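Local atomic coordinates of Pa14_01140 (Pseudomonas aeruginosa, PDB entry 6OX6), a protein that acts as the immunity protein of the type VI secretion effector Tas1, binding this (p)ppApp-synthesizing toxin and preventing its early activation. Residues 12-17 / 25-30; 16-21 / 59-64; 20-25 / 37-42. All blocks are in the same frame, centred on the assembly; numbering follows the deposited sequence. Where two conformers were deposited one is given.

Contact 1: residues 12-17 / 25-30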
loop_
_atom_site.group_PDB
_atom_site.type_symbol
_atom_site.label_atom_id
_atom_site.label_comp_id
_atom_site.label_asym_id
_atom_site.label_seq_id
_atom_site.Cartn_x
_atom_site.Cartn_y
_atom_site.Cartn_z
ATOM N N ARG B 12 -3.206 13.302 22.306
ATOM C CA ARG B 12 -2.843 14.589 21.733
ATOM C C ARG B 12 -2.887 14.650 20.217
ATOM O O ARG B 12 -3.078 13.642 19.550
ATOM C CB ARG B 12 -1.370 14.828 22.077
ATOM C CG ARG B 12 -0.463 13.800 21.410
ATOM C CD ARG B 12 0.915 13.673 22.039
ATOM N NE ARG B 12 1.498 12.365 21.761
ATOM C CZ ARG B 12 2.174 12.064 20.657
ATOM N NH1 ARG B 12 2.366 12.982 19.728
ATOM N NH2 ARG B 12 2.660 10.846 20.483
ATOM N N ASP B 13 -2.723 15.859 19.686
ATOM C CA ASP B 13 -2.551 16.046 18.261
ATOM C C ASP B 13 -1.391 15.203 17.745
ATOM O O ASP B 13 -0.381 15.016 18.426
ATOM C CB ASP B 13 -2.307 17.523 17.955
ATOM C CG ASP B 13 -3.539 18.398 18.224
ATOM O OD1 ASP B 13 -4.582 17.887 18.700
ATOM O OD2 ASP B 13 -3.470 19.599 17.898
ATOM N N ILE B 14 -1.554 14.684 16.532
ATOM C CA ILE B 14 -0.594 13.785 15.902
ATOM C C ILE B 14 -0.349 14.270 14.481
ATOM O O ILE B 14 -1.306 14.480 13.717
ATOM C CB ILE B 14 -1.108 12.332 15.880
ATOM C CG1 ILE B 14 -1.399 11.816 17.298
ATOM C CG2 ILE B 14 -0.116 11.424 15.132
ATOM C CD1 ILE B 14 -0.200 11.617 18.102
ATOM N N TYR B 15 0.925 14.401 14.113
ATOM C CA TYR B 15 1.328 14.824 12.777
ATOM C C TYR B 15 2.180 13.717 12.158
ATOM O O TYR B 15 3.095 13.193 12.808
ATOM C CB TYR B 15 2.087 16.157 12.828
ATOM C CG TYR B 15 1.261 17.279 13.456
ATOM C CD1 TYR B 15 1.217 17.452 14.844
ATOM C CD2 TYR B 15 0.499 18.139 12.664
ATOM C CE1 TYR B 15 0.455 18.480 15.431
ATOM C CE2 TYR B 15 -0.259 19.188 13.236
ATOM C CZ TYR B 15 -0.273 19.344 14.615
ATOM O OH TYR B 15 -1.034 20.370 15.163
ATOM N N ILE B 16 1.893 13.400 10.896
ATOM C CA ILE B 16 2.337 12.184 10.232
ATOM C C ILE B 16 2.951 12.540 8.891
ATOM O O ILE B 16 2.363 13.320 8.134
ATOM C CB ILE B 16 1.147 11.239 10.019
ATOM C CG1 ILE B 16 0.615 10.776 11.368
ATOM C CG2 ILE B 16 1.528 10.115 9.127
ATOM C CD1 ILE B 16 -0.744 10.133 11.259
ATOM N N ASP B 17 4.124 11.968 8.595
ATOM C CA ASP B 17 4.743 12.051 7.280
ATOM C C ASP B 17 4.791 10.653 6.665
ATOM O O ASP B 17 5.268 9.713 7.301
ATOM C CB ASP B 17 6.156 12.630 7.384
ATOM C CG ASP B 17 6.894 12.635 6.045
ATOM O OD1 ASP B 17 6.225 12.684 4.986
ATOM O OD2 ASP B 17 8.152 12.572 6.054
ATOM N N TYR B 25 -0.375 14.209 7.208
ATOM C CA TYR B 25 -1.681 14.290 7.843
ATOM C C TYR B 25 -1.552 15.016 9.167
ATOM O O TYR B 25 -0.493 14.982 9.823
ATOM C CB TYR B 25 -2.309 12.895 8.095
ATOM C CG TYR B 25 -2.652 12.158 6.814
ATOM C CD1 TYR B 25 -1.761 11.263 6.254
ATOM C CD2 TYR B 25 -3.842 12.398 6.146
ATOM C CE1 TYR B 25 -2.056 10.606 5.091
ATOM C CE2 TYR B 25 -4.151 11.742 4.991
ATOM C CZ TYR B 25 -3.261 10.851 4.467
ATOM O OH TYR B 25 -3.558 10.189 3.308
ATOM N N ARG B 26 -2.644 15.686 9.537
ATOM C CA ARG B 26 -2.784 16.328 10.831
ATOM C C ARG B 26 -4.021 15.760 11.514
ATOM O O ARG B 26 -5.119 15.766 10.937
ATOM C CB ARG B 26 -2.882 17.845 10.674
ATOM C CG ARG B 26 -3.265 18.586 11.953
ATOM C CD ARG B 26 -3.357 20.113 11.684
ATOM N NE ARG B 26 -4.452 20.498 10.805
ATOM C CZ ARG B 26 -5.657 20.880 11.242
ATOM N NH1 ARG B 26 -5.925 20.910 12.548
ATOM N NH2 ARG B 26 -6.601 21.230 10.375
ATOM N N TRP B 27 -3.831 15.244 12.723
ATOM C CA TRP B 27 -4.915 14.783 13.578
ATOM C C TRP B 27 -5.146 15.787 14.703
ATOM O O TRP B 27 -4.208 16.205 15.387
ATOM C CB TRP B 27 -4.581 13.394 14.121
ATOM C CG TRP B 27 -5.361 12.920 15.317
ATOM C CD1 TRP B 27 -4.922 12.864 16.610
ATOM C CD2 TRP B 27 -6.710 12.408 15.330
ATOM N NE1 TRP B 27 -5.911 12.359 17.425
ATOM C CE2 TRP B 27 -7.018 12.075 16.663
ATOM C CE3 TRP B 27 -7.687 12.209 14.339
ATOM C CZ2 TRP B 27 -8.254 11.541 17.035
ATOM C CZ3 TRP B 27 -8.919 11.681 14.707
ATOM C CH2 TRP B 27 -9.188 11.348 16.047
ATOM N N ASP B 28 -6.388 16.177 14.887
ATOM C CA ASP B 28 -6.801 17.074 15.960
ATOM C C ASP B 28 -7.592 16.218 16.942
ATOM O O ASP B 28 -8.703 15.777 16.631
ATOM C CB ASP B 28 -7.635 18.221 15.381
ATOM C CG ASP B 28 -8.097 19.232 16.431
ATOM O OD1 ASP B 28 -8.211 18.899 17.633
ATOM O OD2 ASP B 28 -8.394 20.367 16.024
ATOM N N HIS B 29 -7.020 15.947 18.116
ATOM C CA HIS B 29 -7.693 14.986 18.983
ATOM C C HIS B 29 -8.977 15.571 19.581
ATOM O O HIS B 29 -9.976 14.856 19.710
ATOM C CB HIS B 29 -6.736 14.474 20.061
ATOM C CG HIS B 29 -6.557 15.406 21.215
ATOM N ND1 HIS B 29 -5.658 16.450 21.195
ATOM C CD2 HIS B 29 -7.158 15.447 22.427
ATOM C CE1 HIS B 29 -5.714 17.099 22.345
ATOM N NE2 HIS B 29 -6.609 16.503 23.114
ATOM N N ARG B 30 -8.993 16.868 19.900
ATOM C CA ARG B 30 -10.212 17.489 20.417
ATOM C C ARG B 30 -11.363 17.392 19.417
ATOM O O ARG B 30 -12.454 16.924 19.753
ATOM C CB ARG B 30 -9.944 18.942 20.786
ATOM C CG ARG B 30 -9.041 19.105 22.006
ATOM C CD ARG B 30 -8.867 20.592 22.363
ATOM N NE ARG B 30 -9.985 21.147 23.145
ATOM C CZ ARG B 30 -11.069 21.741 22.631
ATOM N NH1 ARG B 30 -11.215 21.861 21.314
ATOM N NH2 ARG B 30 -12.018 22.224 23.435
HETATM O O HOH W 1 -4.674 19.777 14.772
#

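Contact 2: residues 16-21 / 59-64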
loop_
_atom_site.group_PDB
_atom_site.type_symbol
_atom_site.label_atom_id
_atom_site.label_comp_id
_atom_site.label_asym_id
_atom_site.label_seq_id
_atom_site.Cartn_x
_atom_site.Cartn_y
_atom_site.Cartn_z
ATOM N N ILE B 16 1.893 13.400 10.896
ATOM C CA ILE B 16 2.337 12.184 10.232
ATOM C C ILE B 16 2.951 12.540 8.891
ATOM O O ILE B 16 2.363 13.320 8.134
ATOM C CB ILE B 16 1.147 11.239 10.019
ATOM C CG1 ILE B 16 0.615 10.776 11.368
ATOM C CG2 ILE B 16 1.528 10.115 9.127
ATOM C CD1 ILE B 16 -0.744 10.133 11.259
ATOM N N ASP B 17 4.124 11.968 8.595
ATOM C CA ASP B 17 4.743 12.051 7.280
ATOM C C ASP B 17 4.791 10.653 6.665
ATOM O O ASP B 17 5.268 9.713 7.301
ATOM C CB ASP B 17 6.156 12.630 7.384
ATOM C CG ASP B 17 6.894 12.635 6.045
ATOM O OD1 ASP B 17 6.225 12.684 4.986
ATOM O OD2 ASP B 17 8.152 12.572 6.054
ATOM N N TYR B 18 4.325 10.518 5.441
ATOM C CA TYR B 18 4.358 9.236 4.731
ATOM C C TYR B 18 5.100 9.503 3.430
ATOM O O TYR B 18 4.482 9.920 2.441
ATOM C CB TYR B 18 2.934 8.720 4.490
ATOM C CG TYR B 18 2.807 7.385 3.750
ATOM C CD1 TYR B 18 3.806 6.401 3.823
ATOM C CD2 TYR B 18 1.666 7.106 2.986
ATOM C CE1 TYR B 18 3.675 5.172 3.148
ATOM C CE2 TYR B 18 1.539 5.885 2.311
ATOM C CZ TYR B 18 2.541 4.927 2.422
ATOM O OH TYR B 18 2.407 3.740 1.744
ATOM N N ASP B 19 6.420 9.280 3.419
ATOM C CA ASP B 19 7.185 9.723 2.258
ATOM C C ASP B 19 6.896 8.884 1.018
ATOM O O ASP B 19 6.962 9.424 -0.096
ATOM C CB ASP B 19 8.689 9.751 2.536
ATOM C CG ASP B 19 9.410 10.819 1.694
ATOM O OD1 ASP B 19 9.518 10.632 0.464
ATOM O OD2 ASP B 19 9.844 11.856 2.241
ATOM N N PHE B 20 6.519 7.607 1.169
ATOM C CA PHE B 20 6.246 6.795 -0.018
ATOM C C PHE B 20 5.247 7.467 -0.958
ATOM O O PHE B 20 5.432 7.438 -2.175
ATOM C CB PHE B 20 5.761 5.398 0.374
ATOM C CG PHE B 20 5.627 4.459 -0.805
ATOM C CD1 PHE B 20 6.738 4.109 -1.568
ATOM C CD2 PHE B 20 4.377 3.967 -1.179
ATOM C CE1 PHE B 20 6.610 3.250 -2.666
ATOM C CE2 PHE B 20 4.235 3.103 -2.277
ATOM C CZ PHE B 20 5.359 2.749 -3.027
ATOM N N GLU B 21 4.205 8.114 -0.422
ATOM C CA GLU B 21 3.232 8.809 -1.264
ATOM C C GLU B 21 3.280 10.322 -1.087
ATOM O O GLU B 21 2.301 11.007 -1.387
ATOM C CB GLU B 21 1.805 8.303 -1.010
ATOM C CG GLU B 21 1.570 6.803 -1.316
ATOM C CD GLU B 21 0.294 6.523 -2.099
ATOM O OE1 GLU B 21 -0.240 7.428 -2.788
ATOM O OE2 GLU B 21 -0.206 5.389 -1.988
ATOM N N LEU B 59 -0.644 5.449 8.507
ATOM C CA LEU B 59 -0.469 4.949 9.870
ATOM C C LEU B 59 0.450 3.751 9.891
ATOM O O LEU B 59 1.271 3.610 10.807
ATOM C CB LEU B 59 -1.800 4.566 10.498
ATOM C CG LEU B 59 -2.814 5.692 10.586
ATOM C CD1 LEU B 59 -4.037 5.251 11.406
ATOM C CD2 LEU B 59 -2.167 6.902 11.213
ATOM N N ARG B 60 0.332 2.869 8.893
ATOM C CA ARG B 60 1.090 1.635 8.987
ATOM C C ARG B 60 2.541 1.866 8.641
ATOM O O ARG B 60 3.424 1.259 9.250
ATOM C CB ARG B 60 0.481 0.550 8.090
ATOM C CG ARG B 60 -0.882 0.058 8.586
ATOM C CD ARG B 60 -1.488 -0.924 7.597
ATOM N NE ARG B 60 -0.652 -2.113 7.392
ATOM C CZ ARG B 60 -0.933 -3.046 6.489
ATOM N NH1 ARG B 60 -2.003 -2.899 5.685
ATOM N NH2 ARG B 60 -0.147 -4.098 6.367
ATOM N N PHE B 61 2.807 2.737 7.672
ATOM C CA PHE B 61 4.123 2.801 7.062
ATOM C C PHE B 61 4.790 4.162 7.184
ATOM O O PHE B 61 5.947 4.286 6.788
ATOM C CB PHE B 61 4.034 2.401 5.582
ATOM C CG PHE B 61 3.267 1.111 5.341
ATOM C CD1 PHE B 61 3.681 -0.082 5.935
ATOM C CD2 PHE B 61 2.171 1.086 4.489
ATOM C CE1 PHE B 61 2.988 -1.272 5.706
ATOM C CE2 PHE B 61 1.461 -0.110 4.243
ATOM C CZ PHE B 61 1.868 -1.284 4.864
ATOM N N GLY B 62 4.080 5.187 7.670
ATOM C CA GLY B 62 4.633 6.516 7.803
ATOM C C GLY B 62 5.313 6.707 9.150
ATOM O O GLY B 62 5.501 5.773 9.933
ATOM N N ARG B 63 5.686 7.943 9.419
ATOM C CA ARG B 63 6.398 8.267 10.645
ATOM C C ARG B 63 5.803 9.531 11.242
ATOM O O ARG B 63 5.239 10.377 10.533
ATOM C CB ARG B 63 7.905 8.447 10.400
ATOM C CG ARG B 63 8.243 9.611 9.473
ATOM C CD ARG B 63 9.664 9.514 8.924
ATOM N NE ARG B 63 9.849 8.363 8.046
ATOM C CZ ARG B 63 10.498 7.260 8.397
ATOM N NH1 ARG B 63 11.020 7.161 9.612
ATOM N NH2 ARG B 63 10.620 6.254 7.537
ATOM N N GLU B 64 5.911 9.638 12.556
ATOM C CA GLU B 64 5.389 10.799 13.247
ATOM C C GLU B 64 6.349 11.978 13.056
ATOM O O GLU B 64 7.568 11.806 13.054
ATOM C CB GLU B 64 5.180 10.463 14.734
ATOM C CG GLU B 64 4.568 11.585 15.530
ATOM C CD GLU B 64 3.982 11.163 16.873
ATOM O OE1 GLU B 64 3.980 9.951 17.202
ATOM O OE2 GLU B 64 3.482 12.071 17.582
HETATM O O HOH W 2 7.355 7.999 5.732
#

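Contact 3: residues 20-25 / 37-42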
loop_
_atom_site.group_PDB
_atom_site.type_symbol
_atom_site.label_atom_id
_atom_site.label_comp_id
_atom_site.label_asym_id
_atom_site.label_seq_id
_atom_site.Cartn_x
_atom_site.Cartn_y
_atom_site.Cartn_z
ATOM N N PHE B 20 6.519 7.607 1.169
ATOM C CA PHE B 20 6.246 6.795 -0.018
ATOM C C PHE B 20 5.247 7.467 -0.958
ATOM O O PHE B 20 5.432 7.438 -2.175
ATOM C CB PHE B 20 5.761 5.398 0.374
ATOM C CG PHE B 20 5.627 4.459 -0.805
ATOM C CD1 PHE B 20 6.738 4.109 -1.568
ATOM C CD2 PHE B 20 4.377 3.967 -1.179
ATOM C CE1 PHE B 20 6.610 3.250 -2.666
ATOM C CE2 PHE B 20 4.235 3.103 -2.277
ATOM C CZ PHE B 20 5.359 2.749 -3.027
ATOM N N GLU B 21 4.205 8.114 -0.422
ATOM C CA GLU B 21 3.232 8.809 -1.264
ATOM C C GLU B 21 3.280 10.322 -1.087
ATOM O O GLU B 21 2.301 11.007 -1.387
ATOM C CB GLU B 21 1.805 8.303 -1.010
ATOM C CG GLU B 21 1.570 6.803 -1.316
ATOM C CD GLU B 21 0.294 6.523 -2.099
ATOM O OE1 GLU B 21 -0.240 7.428 -2.788
ATOM O OE2 GLU B 21 -0.206 5.389 -1.988
ATOM N N ASP B 22 4.389 10.875 -0.616
ATOM C CA ASP B 22 4.540 12.346 -0.571
ATOM C C ASP B 22 3.340 13.036 0.099
ATOM O O ASP B 22 2.798 14.020 -0.401
ATOM C CB ASP B 22 4.741 12.900 -1.983
ATOM C CG ASP B 22 6.122 12.590 -2.547
ATOM O OD1 ASP B 22 6.945 12.002 -1.822
ATOM O OD2 ASP B 22 6.379 12.946 -3.716
ATOM N N VAL B 23 2.901 12.503 1.236
ATOM C CA VAL B 23 1.695 13.003 1.881
ATOM C C VAL B 23 1.946 13.136 3.382
ATOM O O VAL B 23 2.742 12.386 3.968
ATOM C CB VAL B 23 0.471 12.100 1.566
ATOM C CG1 VAL B 23 0.654 10.617 2.057
ATOM C CG2 VAL B 23 -0.795 12.720 2.088
ATOM N N THR B 24 1.296 14.142 3.989
ATOM C CA THR B 24 1.265 14.346 5.431
ATOM C C THR B 24 -0.177 14.497 5.923
ATOM O O THR B 24 -1.089 14.877 5.180
ATOM C CB THR B 24 2.092 15.582 5.856
ATOM O OG1 THR B 24 1.409 16.797 5.473
ATOM C CG2 THR B 24 3.465 15.542 5.187
ATOM N N TYR B 25 -0.375 14.209 7.208
ATOM C CA TYR B 25 -1.681 14.290 7.843
ATOM C C TYR B 25 -1.552 15.016 9.167
ATOM O O TYR B 25 -0.493 14.982 9.823
ATOM C CB TYR B 25 -2.309 12.895 8.095
ATOM C CG TYR B 25 -2.652 12.158 6.814
ATOM C CD1 TYR B 25 -1.761 11.263 6.254
ATOM C CD2 TYR B 25 -3.842 12.398 6.146
ATOM C CE1 TYR B 25 -2.056 10.606 5.091
ATOM C CE2 TYR B 25 -4.151 11.742 4.991
ATOM C CZ TYR B 25 -3.261 10.851 4.467
ATOM O OH TYR B 25 -3.558 10.189 3.308
ATOM N N ARG B 37 -2.240 16.994 3.913
ATOM C CA ARG B 37 -1.430 18.009 3.229
ATOM C C ARG B 37 -0.395 17.298 2.373
ATOM O O ARG B 37 0.511 16.650 2.909
ATOM C CB ARG B 37 -0.746 18.946 4.219
ATOM C CG ARG B 37 0.006 20.069 3.541
ATOM C CD ARG B 37 0.440 21.143 4.511
ATOM N NE ARG B 37 1.138 22.213 3.804
ATOM C CZ ARG B 37 1.805 23.207 4.385
ATOM N NH1 ARG B 37 1.894 23.301 5.707
ATOM N NH2 ARG B 37 2.396 24.105 3.626
ATOM N N PHE B 38 -0.535 17.394 1.053
ATOM C CA PHE B 38 0.397 16.746 0.137
ATOM C C PHE B 38 1.646 17.584 -0.018
ATOM O O PHE B 38 1.608 18.806 0.145
ATOM C CB PHE B 38 -0.242 16.519 -1.229
ATOM C CG PHE B 38 -1.337 15.462 -1.211
ATOM C CD1 PHE B 38 -2.669 15.822 -1.072
ATOM C CD2 PHE B 38 -1.021 14.128 -1.311
ATOM C CE1 PHE B 38 -3.661 14.875 -1.039
ATOM C CE2 PHE B 38 -2.034 13.145 -1.273
ATOM C CZ PHE B 38 -3.341 13.534 -1.135
ATOM N N TYR B 39 2.764 16.917 -0.325
ATOM C CA TYR B 39 4.029 17.627 -0.489
ATOM C C TYR B 39 3.858 18.750 -1.486
ATOM O O TYR B 39 3.247 18.564 -2.539
ATOM C CB TYR B 39 5.129 16.691 -0.982
ATOM C CG TYR B 39 5.738 15.786 0.054
ATOM C CD1 TYR B 39 5.093 15.516 1.264
ATOM C CD2 TYR B 39 6.967 15.197 -0.186
ATOM C CE1 TYR B 39 5.656 14.661 2.201
ATOM C CE2 TYR B 39 7.530 14.355 0.717
ATOM C CZ TYR B 39 6.880 14.078 1.910
ATOM O OH TYR B 39 7.522 13.234 2.800
ATOM N N GLY B 40 4.372 19.928 -1.140
ATOM C CA GLY B 40 4.319 21.077 -2.028
ATOM C C GLY B 40 2.989 21.795 -2.109
ATOM O O GLY B 40 2.821 22.655 -2.993
ATOM N N GLU B 41 2.044 21.499 -1.219
ATOM C CA GLU B 41 0.723 22.105 -1.287
ATOM C C GLU B 41 0.324 22.631 0.075
ATOM O O GLU B 41 0.870 22.230 1.101
ATOM C CB GLU B 41 -0.330 21.096 -1.761
ATOM C CG GLU B 41 -0.110 20.661 -3.187
ATOM C CD GLU B 41 -1.101 19.612 -3.664
ATOM O OE1 GLU B 41 -2.220 19.535 -3.104
ATOM O OE2 GLU B 41 -0.751 18.878 -4.614
ATOM N N ALA B 42 -0.697 23.483 0.076
ATOM C CA ALA B 42 -1.388 23.797 1.318
ATOM C C ALA B 42 -2.257 22.613 1.763
ATOM O O ALA B 42 -2.586 21.711 0.985
ATOM C CB ALA B 42 -2.244 25.055 1.158
#

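Contact 1: residues 12-17 / 25-30
D13 and H29 meet at about a right angle just before strand 14-18 begins and just after strand 23-28 ends, the carboxylate and imidazole planes 63° apart. One oxygen, D13 OD1, takes both bonds on its anti side: H29 ND1 lies 3.1 Å from D13 OD1 and the amide H29 N 3.2 Å from it, reaching the oxygen from opposite faces of the carboxylate. With CG between its backbone N and carbonyl carbon (chi1 80°), H29 turns its ring back over R12, whose CA lies over one face. Further along the hairpin, Y15 and R26 lie side by side and point the same way, the methylene R26 CG packing 3.3 Å from Y15 CE2. The polar end of R26 bends off at chi3 and is paired with E43, while its NH1 gives a bond to a water. On the other face of the sheet, I14 CG1 packs 3.7 Å from W27 CD1, and the indole edge faces R12 O; W27 NE1 is bonded to F9 O. Between these layers four backbone bonds join I14 to W27 and I16 to Y25, W27 N to I14 O being the shortest at 2.8 Å. The ND1 bond limits the imidazole's rotation, and the amide bond ties the same oxygen to the H29 backbone; the carboxylate's charge would probably favour a protonated H29, whose O accepts a hydrogen bond from K415 NZ of the Tas1 chain.

Contact 2: residues 16-21 / 59-64
Y18 reaches across to the end of helix 53-61 and lies alongside F61, both side chains pointing the same way. Its CG stands anti to the backbone N (chi1 180°), which carries the ring to F61 and G62 at the end of the helix. From CB outward, CG leads to the ring, where Y18 CD1 comes 4.0 Å from the amide G62 N. One atom further, Y18 CE1 packs against the methylene F61 CB at 3.7 Å, and at the tip Y18 OH lies 3.8 Å from F61 CD2, an oblique approach to the phenyl ring, which also makes a cation-pi contact with K334 of the Tas1 chain. Behind Y18 the backbones pair tightly: D17 N donates to R63 O at 2.7 Å and R63 N to D17 O at 2.8 Å, the first bond almost straight at 171°. A water bound by D17 O and D19 N adds a weak link to R63 NE. In the last turn of helix 53-61, L59 CD2 meets the methyl I16 CD1 at 3.5 Å, an apolar contact on the same face of the sheet as Y18. The short strand 63-65 follows the helix with G62 as the sole residue between them, and lies antiparallel to strand 14-18 as an outermost strand of the sheet. Helix 53-61 packs over strand 14-18 on this face, its L54, D57 and A58 all touching Y18.

Contact 3: residues 20-25 / 37-42
Y39 lays the face of its ring over D22, with D22 CA 3.5 Å from the ring centroid and only 3° off its normal, a CH-pi contact. The carboxylate of D22 lies beyond the CD2-CE2 rim, its plane within 11° of the ring's and D22 OD1 3.5 Å from Y39 CE2. At the ring edge sits T24 CG2, and Y39 OH goes on to D17 and D19. Y39 N donates to D22 O at 2.9 Å, from above the carbonyl plane. These residues lie where strands 23-28 and 33-38, neighbours in the antiparallel sheet, begin and end: D22 and V23 both oppose Y18 in a G1 beta bulge, and F38 to E41 form a type II turn with G40 at positive phi. R37 O accepts twice from T24, from its amide at 2.8 Å and from OG1 at 2.7 Å. The hydroxyl lies between backbone N and carbonyl carbon (chi1 72°), which brings it into the R37 carbonyl plane on a lone pair. R37 extends away, and its NE binds E41 O at 2.7 Å across the turn. On the other face, V23 CG2 packs 3.6 Å from F38 CE2, and K303 of the Tas1 chain makes a cation-pi contact with F38.

Overall arrangement
From the N terminus, helix 7-11 leads into strand 14-18, and contact 1 closes the first hairpin by pairing that strand with 23-28. Contact 3 closes the second hairpin, from 23-28 to 33-38, and its segments alternate along the chain with those of contact 1, sharing Y25. Contact 2 starts in the same stretch as contact 1 but spans 37 intervening residues, returning through helix 53-61 to set strand 63-65 against the other edge of 14-18; the loop of contact 3 falls largely within this span. Together the three give the strand order 33-38, 23-28, 14-18, 63-65. The R12–E64 salt bridge links contacts 1 and 2.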